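Probable enoyl-CoA hydratase/isomerase (Mycobacterium abscessus, PDB 3SWX) probably acts on enoyl-CoA thioesters as a hydratase or isomerase of the crotonase family. Local coordinates at residues K103-A108 / L122-V127. Residues are numbered along the deposited sequence; the frame is centred on the assembly and turned at random.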
loop_
_atom_site.group_PDB
_atom_site.type_symbol
_atom_site.label_atom_id
_atom_site.label_comp_id
_atom_site.label_asym_id
_atom_site.label_seq_id
_atom_site.Cartn_x
_atom_site.Cartn_y
_atom_site.Cartn_z
ATOM N N LYS B 103 17.883 0.101 13.358
ATOM C CA LYS B 103 17.639 1.468 13.797
ATOM C C LYS B 103 17.352 2.344 12.587
ATOM O O LYS B 103 17.656 1.954 11.441
ATOM C CB LYS B 103 18.834 2.004 14.582
ATOM C CG LYS B 103 19.165 1.189 15.798
ATOM C CD LYS B 103 20.306 1.789 16.561
ATOM C CE LYS B 103 21.633 1.618 15.856
ATOM N NZ LYS B 103 22.739 2.072 16.745
ATOM N N PRO B 104 16.771 3.530 12.833
ATOM C CA PRO B 104 16.222 4.330 11.739
ATOM C C PRO B 104 17.254 4.893 10.774
ATOM O O PRO B 104 18.364 5.234 11.180
ATOM C CB PRO B 104 15.469 5.443 12.467
ATOM C CG PRO B 104 15.144 4.869 13.799
ATOM C CD PRO B 104 16.350 4.056 14.143
ATOM N N LEU B 105 16.891 4.922 9.497
ATOM C CA LEU B 105 17.649 5.595 8.453
ATOM C C LEU B 105 16.746 6.610 7.737
ATOM O O LEU B 105 15.643 6.294 7.301
ATOM C CB LEU B 105 18.210 4.597 7.454
ATOM C CG LEU B 105 19.053 5.178 6.307
ATOM C CD1 LEU B 105 20.370 5.858 6.750
ATOM C CD2 LEU B 105 19.351 4.098 5.225
ATOM N N LEU B 106 17.210 7.847 7.643
ATOM C CA LEU B 106 16.494 8.852 6.897
ATOM C C LEU B 106 17.340 9.203 5.687
ATOM O O LEU B 106 18.568 9.225 5.768
ATOM C CB LEU B 106 16.242 10.100 7.759
ATOM C CG LEU B 106 15.429 9.895 9.046
ATOM C CD1 LEU B 106 16.335 9.426 10.208
ATOM C CD2 LEU B 106 14.689 11.162 9.418
ATOM N N VAL B 107 16.692 9.466 4.560
ATOM C CA VAL B 107 17.417 9.873 3.355
ATOM C C VAL B 107 16.920 11.226 2.863
ATOM O O VAL B 107 15.722 11.435 2.706
ATOM C CB VAL B 107 17.335 8.801 2.240
ATOM C CG1 VAL B 107 17.777 9.371 0.897
ATOM C CG2 VAL B 107 18.199 7.584 2.615
ATOM N N ALA B 108 17.860 12.145 2.657
ATOM C CA ALA B 108 17.571 13.496 2.190
ATOM C C ALA B 108 18.088 13.622 0.763
ATOM O O ALA B 108 19.276 13.432 0.529
ATOM C CB ALA B 108 18.264 14.540 3.093
ATOM N N LEU B 122 13.978 4.164 -1.018
ATOM C CA LEU B 122 13.005 3.130 -0.680
ATOM C C LEU B 122 13.473 2.191 0.441
ATOM O O LEU B 122 12.641 1.583 1.118
ATOM C CB LEU B 122 12.604 2.305 -1.924
ATOM C CG LEU B 122 11.717 2.977 -2.996
ATOM C CD1 LEU B 122 11.690 2.100 -4.269
ATOM C CD2 LEU B 122 10.302 3.226 -2.490
ATOM N N ALA B 123 14.777 2.032 0.619
ATOM C CA ALA B 123 15.312 1.167 1.678
ATOM C C ALA B 123 15.238 1.827 3.074
ATOM O O ALA B 123 15.206 1.129 4.074
ATOM C CB ALA B 123 16.750 0.759 1.359
ATOM N N ALA B 124 15.192 3.164 3.113
ATOM C CA ALA B 124 15.181 3.936 4.334
ATOM C C ALA B 124 13.795 3.993 4.941
ATOM O O ALA B 124 12.831 3.438 4.402
ATOM C CB ALA B 124 15.687 5.370 4.068
ATOM N N ASP B 125 13.709 4.673 6.080
ATOM C CA ASP B 125 12.456 4.773 6.812
ATOM C C ASP B 125 11.731 6.076 6.564
ATOM O O ASP B 125 10.515 6.116 6.640
ATOM C CB ASP B 125 12.708 4.559 8.307
ATOM C CG ASP B 125 13.416 3.273 8.565
ATOM O OD1 ASP B 125 12.859 2.220 8.156
ATOM O OD2 ASP B 125 14.545 3.316 9.098
ATOM N N ILE B 126 12.470 7.135 6.254
ATOM C CA ILE B 126 11.867 8.461 6.026
ATOM C C ILE B 126 12.680 9.174 4.968
ATOM O O ILE B 126 13.927 9.171 5.015
ATOM C CB ILE B 126 11.806 9.355 7.328
ATOM C CG1 ILE B 126 10.988 8.697 8.454
ATOM C CG2 ILE B 126 11.165 10.743 7.024
ATOM C CD1 ILE B 126 11.332 9.233 9.815
ATOM N N VAL B 127 11.986 9.775 4.001
ATOM C CA VAL B 127 12.651 10.405 2.865
ATOM C C VAL B 127 12.193 11.850 2.793
ATOM O O VAL B 127 10.982 12.133 2.781
ATOM C CB VAL B 127 12.363 9.677 1.519
ATOM C CG1 VAL B 127 13.019 10.410 0.323
ATOM C CG2 VAL B 127 12.835 8.217 1.566
HETATM O O HOH W 1 16.287 1.291 9.116
#
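D125 and L105 grip each other twice where strand 126-130 begins beside strand 105-109. The aspartate can be followed outward. Its CB packs against L105 O, 3.6 Å away, the same oxygen that accepts the D125 backbone N-H (N to O 2.8 Å) in the carbonyl plane. With CG anti to the carbonyl carbon (chi1 -55°), the carboxylate reaches back along the neighbouring chain, CG lying 4.0 Å from both L105 N and L105 O. OD2 takes the L105 N-H (N to OD2 2.9 Å), on its anti side and somewhat out of the carboxylate plane, and comes within 3.3 Å of P104 CA. OD2 also accepts a water proton, and the same water donates to K103 O. OD1 is held by W160 NE1 of the second subunit, so both oxygens of this buried side chain have partners. Aspartate suits the place because its short side chain supplies an acceptor for a strand N-H just before regular pairing begins.

Beyond it, V107 N donates to I126 O at 2.8 Å, nearly straight on. L106 and I126 point the same way, L106 CD2 meeting I126 CD1 at 3.9 Å; such bulky apolar residues suit buried strand positions, here under helix 193-205. On the other face, small A124 lets the chain leave helix 116-123 close to the sheet: A124 CB touches L105 CG and lies 3.7 Å from V107 CG2, a branched strand residue packing on it. From strand 105-109 the chain runs through strand 112-114 of the second sheet and helix 116-123, returning as parallel strand 126-130: the ββα spiral of the crotonase fold.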